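N-acetyltransferase family protein (Bacillus anthracis, PDB 3LNB) inactivates the drug sulfamethoxazole and is an arylamine N-acetyltransferase, probably transferring acetyl groups from acetyl-coenzyme A to arylamines. Local coordinates at residues I50-L55 with L162-F167; D56-N61 with S104-F109; F109-D112 with Q116-K119. The protein carries 1 engineered substitution. All blocks are in the same frame, centred on the assembly; numbering follows the deposited sequence.

How the contacts relate
All three contacts join apolar side chains, with no hydrogen bond crossing between their paired segments, but they occupy different depths. Contact 2 is the most enclosed: its four touching residues are all buried between two helices. Contacts 1 and 3 lie farther from the centre, and each brings the helical part to the large antiparallel sheet, contact 1 through a proline beside an edge strand, contact 3 through a valine on an inner one. Helix 99-112 serves contacts 2 and 3, which share Phe109. Leu55 of contact 1 packs on Leu110 of contact 3. Contact 1 alone has side-chain hydrogen bonds within a segment, between Thr51 and Asp54, and its His163 probably bonds to Asp56 of contact 2.

Contact 1: residues I50-L55 with L162-F167; sequences ITFNDL and LHPVPF. With FMT (formic acid), chain D; FMT (formic acid), chain C.
At the seam between the helical bundle and the beta-rich part of the arylamine N-acetyltransferase fold, Pro164 pushes its ring against Leu55 and Phe52. The proline precedes the short edge strand 165-166, while the two apolar partners sit where the chain turns into helix 55-65. One atom of the proline does nearly all the touching: its CG lies 3.8 Å from CD1 of Leu55 and 4.0 Å from CB of the same leucine, the two side chains running obliquely to one another. Phe52 joins from the loop, its CE1 4.2 Å from Pro164 CG; with CG anti to the backbone N (chi1 -179°), the ring extends towards the proline although its CB does not head that way. The phenylalanine ring also stacks with His145, and Tyr150 of strand 148-152 touches the proline as well. The loop is tied internally by Asp54, whose OD2 takes the Thr51 N-H through its anti lone pair at 2.8 Å and nearly straight (167°). The same OD2 receives the hydroxyl OG1 of Thr51, also at 2.8 Å, from above the carboxylate plane. Next to the proline, the imidazole of His163 turns aside: ND1 faces OD1 of Asp56, probably in a hydrogen bond, and NE2 donates in the ring plane to O1 of a formic acid molecule at 2.9 Å, probably a crystallisation additive. The contact itself is thus purely van der Waals, while Asp54 OD2, gripped by two donors of Thr51, holds the loop ahead of helix 55-65.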
# COMPACT_ATOMS: atom_id res chain seq x y z
N ILE A 50 -14.06 14.86 -4.78
CA ILE A 50 -13.91 13.41 -4.86
C ILE A 50 -15.08 12.71 -4.20
O ILE A 50 -15.32 12.89 -3.01
CB ILE A 50 -12.62 12.95 -4.18
CG1 ILE A 50 -11.41 13.55 -4.91
CG2 ILE A 50 -12.54 11.43 -4.20
CD1 ILE A 50 -11.36 13.21 -6.38
N THR A 51 -15.79 11.89 -4.97
CA THR A 51 -16.92 11.15 -4.44
C THR A 51 -16.58 9.67 -4.41
O THR A 51 -15.52 9.26 -4.88
CB THR A 51 -18.20 11.36 -5.30
OG1 THR A 51 -17.98 10.85 -6.62
CG2 THR A 51 -18.55 12.85 -5.37
N PHE A 52 -17.48 8.87 -3.86
CA PHE A 52 -17.26 7.44 -3.76
C PHE A 52 -16.84 6.82 -5.09
O PHE A 52 -15.89 6.04 -5.15
CB PHE A 52 -18.52 6.75 -3.25
CG PHE A 52 -18.38 5.26 -3.11
CD1 PHE A 52 -17.66 4.72 -2.05
CD2 PHE A 52 -18.95 4.41 -4.04
CE1 PHE A 52 -17.51 3.34 -1.93
CE2 PHE A 52 -18.81 3.02 -3.93
CZ PHE A 52 -18.09 2.49 -2.87
N ASN A 53 -17.56 7.16 -6.16
CA ASN A 53 -17.25 6.61 -7.46
C ASN A 53 -15.88 7.00 -7.98
O ASN A 53 -15.39 6.41 -8.92
CB ASN A 53 -18.33 7.00 -8.49
CG ASN A 53 -19.67 6.33 -8.22
OD1 ASN A 53 -19.76 5.36 -7.45
ND2 ASN A 53 -20.73 6.84 -8.85
N ASP A 54 -15.25 8.00 -7.35
CA ASP A 54 -13.92 8.45 -7.77
C ASP A 54 -12.77 7.73 -7.08
O ASP A 54 -11.59 7.98 -7.39
CB ASP A 54 -13.77 9.95 -7.51
CG ASP A 54 -14.71 10.79 -8.34
OD1 ASP A 54 -14.65 10.67 -9.58
OD2 ASP A 54 -15.50 11.58 -7.76
N LEU A 55 -13.10 6.84 -6.15
CA LEU A 55 -12.08 6.11 -5.40
C LEU A 55 -11.24 5.16 -6.26
O LEU A 55 -10.06 4.96 -5.99
CB LEU A 55 -12.73 5.34 -4.24
CG LEU A 55 -13.34 6.22 -3.15
CD1 LEU A 55 -14.08 5.38 -2.12
CD2 LEU A 55 -12.24 7.02 -2.49
N LEU A 162 -7.33 -1.98 -6.12
CA LEU A 162 -7.63 -0.87 -7.03
C LEU A 162 -9.11 -0.47 -7.06
O LEU A 162 -9.55 0.23 -7.97
CB LEU A 162 -7.14 -1.20 -8.44
CG LEU A 162 -5.65 -1.55 -8.55
CD1 LEU A 162 -5.31 -1.80 -10.02
CD2 LEU A 162 -4.79 -0.42 -7.98
N HIS A 163 -9.86 -0.93 -6.06
CA HIS A 163 -11.29 -0.62 -5.90
C HIS A 163 -11.63 -0.88 -4.44
O HIS A 163 -11.00 -1.70 -3.78
CB HIS A 163 -12.18 -1.57 -6.72
CG HIS A 163 -11.87 -1.59 -8.19
ND1 HIS A 163 -12.28 -0.60 -9.05
CD2 HIS A 163 -11.20 -2.49 -8.94
CE1 HIS A 163 -11.87 -0.88 -10.27
NE2 HIS A 163 -11.21 -2.03 -10.23
N PRO A 164 -12.63 -0.16 -3.90
CA PRO A 164 -12.98 -0.43 -2.50
C PRO A 164 -13.45 -1.88 -2.46
O PRO A 164 -14.12 -2.33 -3.39
CB PRO A 164 -14.12 0.54 -2.24
CG PRO A 164 -13.79 1.70 -3.12
CD PRO A 164 -13.32 1.04 -4.39
N VAL A 165 -13.11 -2.62 -1.41
CA VAL A 165 -13.54 -4.01 -1.30
C VAL A 165 -14.65 -4.07 -0.25
O VAL A 165 -14.40 -3.84 0.94
CB VAL A 165 -12.37 -4.93 -0.90
CG1 VAL A 165 -12.78 -6.39 -1.03
CG2 VAL A 165 -11.16 -4.63 -1.78
N PRO A 166 -15.88 -4.38 -0.67
CA PRO A 166 -17.03 -4.44 0.23
C PRO A 166 -17.04 -5.57 1.24
O PRO A 166 -16.71 -6.71 0.91
CB PRO A 166 -18.21 -4.54 -0.74
CG PRO A 166 -17.63 -5.39 -1.85
CD PRO A 166 -16.25 -4.78 -2.04
N PHE A 167 -17.43 -5.23 2.47
CA PHE A 167 -17.54 -6.20 3.55
C PHE A 167 -18.64 -7.21 3.21
O PHE A 167 -18.69 -8.31 3.76
CB PHE A 167 -17.90 -5.51 4.86
CG PHE A 167 -16.73 -4.95 5.61
CD1 PHE A 167 -15.79 -4.14 4.98
CD2 PHE A 167 -16.59 -5.19 6.98
CE1 PHE A 167 -14.73 -3.58 5.69
CE2 PHE A 167 -15.53 -4.64 7.71
CZ PHE A 167 -14.60 -3.83 7.06
C FMT D . -13.57 17.14 -1.58
O1 FMT D . -12.62 17.89 -1.65
O2 FMT D . -13.69 16.10 -2.44
C FMT C . -8.49 -2.41 -12.55
O1 FMT C . -9.60 -2.91 -12.48
O2 FMT C . -7.46 -3.14 -13.00

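Contact 2: residues D56-N61 with S104-F109; sequences DEILLN and SLLYYF
Ile58 lies obliquely against both Leu106 and Phe109, while Leu59 meets Leu106 at about a right angle; these four buried side chains meet at their ends between helices 55-65 and 99-112. The two branches of Ile58 divide the work. Its CG2, anti to the backbone N, reaches CD1 of Leu106 at 3.9 Å, whereas CG1 lies beside the N, and the chi2 bend of -65° turns CD1 to 4.0 Å from CE2 of Phe109. Leu106 is likewise forked, its other methyl CD2 lying 4.1 Å from CD2 of Leu59. Phe109 takes the extended first torsion (chi1 -178°), which stretches its ring out from the helix to the methyl of Ile58; that approach is oblique to the ring. The helices run roughly antiparallel, 151° between their directions, but their segment axes come no closer than 12.7 Å, and even the nearest CA atoms, those of Ile58 and Leu106, are 9.1 Å apart. The distance is spanned by the ends of the side chains rather than by close backbone packing. Phe39 of helix 34-42 also enters this region, touching Ile58 and stacking on the Phe109 ring, so a third helix contributes to the core of the bundle. Helix 99-112 begins at Cys99, the presumed nucleophile of the Cys-His-Asp triad found in this family, and the side chain of Leu59 is about 13 Å from the bound coenzyme A. With only methyl and aromatic carbons meeting, the pairing rests on dispersion and the exclusion of water and fixes no direction as a hydrogen bond would.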
# COMPACT_ATOMS: atom_id res chain seq x y z
N ASP A 56 -11.86 4.60 -7.29
CA ASP A 56 -11.18 3.68 -8.19
C ASP A 56 -10.03 4.39 -8.89
O ASP A 56 -8.93 3.87 -9.00
CB ASP A 56 -12.18 3.15 -9.20
CG ASP A 56 -13.42 2.60 -8.53
OD1 ASP A 56 -13.46 1.38 -8.26
OD2 ASP A 56 -14.34 3.39 -8.24
N GLU A 57 -10.32 5.60 -9.37
CA GLU A 57 -9.34 6.41 -10.06
C GLU A 57 -8.20 6.77 -9.11
O GLU A 57 -7.04 6.76 -9.50
CB GLU A 57 -10.00 7.68 -10.60
CG GLU A 57 -9.03 8.79 -10.95
CD GLU A 57 -9.71 9.94 -11.65
OE1 GLU A 57 -10.80 10.36 -11.21
OE2 GLU A 57 -9.15 10.43 -12.65
N ILE A 58 -8.54 7.07 -7.86
CA ILE A 58 -7.53 7.41 -6.87
C ILE A 58 -6.60 6.23 -6.64
O ILE A 58 -5.38 6.36 -6.73
CB ILE A 58 -8.15 7.81 -5.51
CG1 ILE A 58 -9.01 9.06 -5.68
CG2 ILE A 58 -7.05 8.07 -4.48
CD1 ILE A 58 -8.23 10.29 -6.07
N LEU A 59 -7.18 5.06 -6.37
CA LEU A 59 -6.40 3.86 -6.12
C LEU A 59 -5.55 3.46 -7.32
O LEU A 59 -4.41 3.04 -7.17
CB LEU A 59 -7.32 2.69 -5.74
CG LEU A 59 -8.05 2.80 -4.41
CD1 LEU A 59 -9.08 1.67 -4.28
CD2 LEU A 59 -7.04 2.76 -3.26
N LEU A 60 -6.12 3.58 -8.51
CA LEU A 60 -5.40 3.22 -9.73
C LEU A 60 -4.14 4.07 -9.91
O LEU A 60 -3.05 3.54 -10.12
CB LEU A 60 -6.31 3.39 -10.95
CG LEU A 60 -5.62 3.40 -12.32
CD1 LEU A 60 -4.92 2.07 -12.58
CD2 LEU A 60 -6.66 3.68 -13.39
N ASN A 61 -4.29 5.39 -9.83
CA ASN A 61 -3.16 6.28 -10.01
C ASN A 61 -2.09 6.09 -8.95
O ASN A 61 -0.89 6.15 -9.25
CB ASN A 61 -3.63 7.74 -10.05
CG ASN A 61 -4.35 8.08 -11.35
OD1 ASN A 61 -5.12 7.28 -11.88
ND2 ASN A 61 -4.10 9.28 -11.86
N SER A 104 -1.67 5.87 5.29
CA SER A 104 -1.84 6.96 6.24
C SER A 104 -2.09 8.23 5.41
O SER A 104 -2.95 9.04 5.74
CB SER A 104 -0.60 7.14 7.11
OG SER A 104 -0.57 6.20 8.17
N LEU A 105 -1.33 8.39 4.34
CA LEU A 105 -1.48 9.54 3.46
C LEU A 105 -2.87 9.55 2.84
O LEU A 105 -3.57 10.56 2.88
CB LEU A 105 -0.43 9.52 2.35
CG LEU A 105 -0.58 10.64 1.31
CD1 LEU A 105 -0.40 12.01 1.98
CD2 LEU A 105 0.46 10.45 0.22
N LEU A 106 -3.27 8.42 2.28
CA LEU A 106 -4.58 8.31 1.67
C LEU A 106 -5.66 8.60 2.71
O LEU A 106 -6.69 9.20 2.40
CB LEU A 106 -4.79 6.91 1.08
CG LEU A 106 -6.17 6.63 0.47
CD1 LEU A 106 -6.47 7.66 -0.61
CD2 LEU A 106 -6.20 5.23 -0.12
N TYR A 107 -5.43 8.17 3.95
CA TYR A 107 -6.38 8.41 5.02
C TYR A 107 -6.60 9.92 5.15
O TYR A 107 -7.73 10.40 5.10
CB TYR A 107 -5.87 7.86 6.35
CG TYR A 107 -6.56 8.45 7.56
CD1 TYR A 107 -7.84 8.03 7.94
CD2 TYR A 107 -5.96 9.48 8.29
CE1 TYR A 107 -8.51 8.64 9.02
CE2 TYR A 107 -6.62 10.09 9.36
CZ TYR A 107 -7.90 9.67 9.72
OH TYR A 107 -8.56 10.32 10.73
N TYR A 108 -5.51 10.66 5.33
CA TYR A 108 -5.60 12.10 5.47
C TYR A 108 -6.30 12.72 4.28
O TYR A 108 -7.17 13.58 4.44
CB TYR A 108 -4.20 12.72 5.63
CG TYR A 108 -3.59 12.50 6.99
CD1 TYR A 108 -4.27 12.88 8.15
CD2 TYR A 108 -2.34 11.91 7.13
CE1 TYR A 108 -3.71 12.68 9.42
CE2 TYR A 108 -1.77 11.69 8.40
CZ TYR A 108 -2.47 12.08 9.53
OH TYR A 108 -1.92 11.90 10.79
N PHE A 109 -5.94 12.27 3.08
CA PHE A 109 -6.56 12.80 1.87
C PHE A 109 -8.07 12.58 1.89
O PHE A 109 -8.84 13.52 1.67
CB PHE A 109 -5.97 12.13 0.62
CG PHE A 109 -6.54 12.67 -0.67
CD1 PHE A 109 -6.27 13.97 -1.07
CD2 PHE A 109 -7.36 11.88 -1.46
CE1 PHE A 109 -6.81 14.48 -2.25
CE2 PHE A 109 -7.92 12.38 -2.64
CZ PHE A 109 -7.64 13.68 -3.03

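Contact 3: residues F109-D112 with Q116-K119; sequences FLMD and QVYK
Val117 turns CG1 anti to its carbonyl carbon (chi1 -67°), leaving CG2 between the backbone N and that carbon; CG1 is met by Leu110 and CG2 chiefly by Met111, both from the preceding helix. The methionine has a bend at chi2 (-67°) that sets its SD 3.7 Å from CG2 of Val117; a second bend at chi3 then turns only the terminal CE. CG of the methionine is also close, 3.9 Å from the same CG2, so the thioether lies alongside the valine, the two side chains sliding past each other in opposite directions. The sulfur is 3.9 Å from the backbone O of Val117 too. The other methyl, CG1, is reached by CD1 of Leu110 at 4.1 Å, these two side chains crossing at about a right angle; CB of the leucine comes 4.2 Å from CG2. The pairing spans the short connection from helix 99-112 to strand 116-126, where the chain passes from the helical bundle into the long antiparallel sheet: only three residues separate the segments, and the first residues of the strand fold back over the last turn of the helix. Within that sheet the strand lies between 131-145 and 216-225, and Ile141 and Leu143 of the former also touch Val117. Leu110 in turn packs on Phe115 and, in helix 55-65, on Leu55. Two residues farther along the strand, Lys119 makes a cation-pi contact with Tyr107, one turn back in the helix from Met111. Met111 itself is exposed and lies against a neighbouring molecule in the crystal.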
# COMPACT_ATOMS: atom_id res chain seq x y z
N PHE A 109 -5.94 12.27 3.08
CA PHE A 109 -6.56 12.80 1.87
C PHE A 109 -8.07 12.58 1.89
O PHE A 109 -8.84 13.52 1.67
CB PHE A 109 -5.97 12.13 0.62
CG PHE A 109 -6.54 12.67 -0.67
CD1 PHE A 109 -6.27 13.97 -1.07
CD2 PHE A 109 -7.36 11.88 -1.46
CE1 PHE A 109 -6.81 14.48 -2.25
CE2 PHE A 109 -7.92 12.38 -2.64
CZ PHE A 109 -7.64 13.68 -3.03
N LEU A 110 -8.49 11.35 2.16
CA LEU A 110 -9.91 11.03 2.19
C LEU A 110 -10.65 11.79 3.29
O LEU A 110 -11.85 12.07 3.15
CB LEU A 110 -10.12 9.52 2.34
CG LEU A 110 -9.64 8.68 1.14
CD1 LEU A 110 -9.98 7.21 1.37
CD2 LEU A 110 -10.28 9.18 -0.14
N MET A 111 -9.96 12.10 4.38
CA MET A 111 -10.60 12.86 5.45
C MET A 111 -10.84 14.27 4.91
O MET A 111 -11.91 14.84 5.11
CB MET A 111 -9.70 12.92 6.70
CG MET A 111 -9.73 11.66 7.58
SD MET A 111 -11.32 11.35 8.42
CE MET A 111 -11.27 12.59 9.72
N ASP A 112 -9.84 14.84 4.23
CA ASP A 112 -9.99 16.17 3.66
C ASP A 112 -11.12 16.19 2.65
O ASP A 112 -11.79 17.21 2.48
CB ASP A 112 -8.69 16.62 2.98
CG ASP A 112 -7.67 17.13 3.97
OD1 ASP A 112 -7.98 17.19 5.18
OD2 ASP A 112 -6.55 17.47 3.53
N GLN A 116 -15.98 9.07 5.52
CA GLN A 116 -16.03 8.49 6.86
C GLN A 116 -15.00 7.36 6.82
O GLN A 116 -15.32 6.23 6.42
CB GLN A 116 -17.42 7.91 7.15
CG GLN A 116 -18.53 8.92 7.33
CD GLN A 116 -19.88 8.24 7.53
OE1 GLN A 116 -20.70 8.17 6.60
NE2 GLN A 116 -20.12 7.73 8.73
N VAL A 117 -13.77 7.66 7.22
CA VAL A 117 -12.72 6.66 7.20
C VAL A 117 -11.93 6.59 8.49
O VAL A 117 -11.91 7.54 9.27
CB VAL A 117 -11.72 6.95 6.06
CG1 VAL A 117 -12.38 6.77 4.71
CG2 VAL A 117 -11.18 8.37 6.19
N TYR A 118 -11.30 5.45 8.72
CA TYR A 118 -10.44 5.25 9.87
C TYR A 118 -9.43 4.15 9.55
O TYR A 118 -9.67 3.31 8.68
CB TYR A 118 -11.23 4.93 11.15
CG TYR A 118 -12.02 3.64 11.15
CD1 TYR A 118 -13.31 3.59 10.63
CD2 TYR A 118 -11.48 2.48 11.71
CE1 TYR A 118 -14.06 2.41 10.66
CE2 TYR A 118 -12.22 1.29 11.75
CZ TYR A 118 -13.50 1.27 11.23
OH TYR A 118 -14.22 0.10 11.28
N LYS A 119 -8.30 4.18 10.24
CA LYS A 119 -7.23 3.21 10.03
C LYS A 119 -7.33 2.06 11.02
O LYS A 119 -7.79 2.24 12.15
CB LYS A 119 -5.86 3.89 10.21
CG LYS A 119 -5.62 5.09 9.30
CD LYS A 119 -4.25 5.72 9.54
CE LYS A 119 -4.16 6.43 10.88
NZ LYS A 119 -5.13 7.56 10.97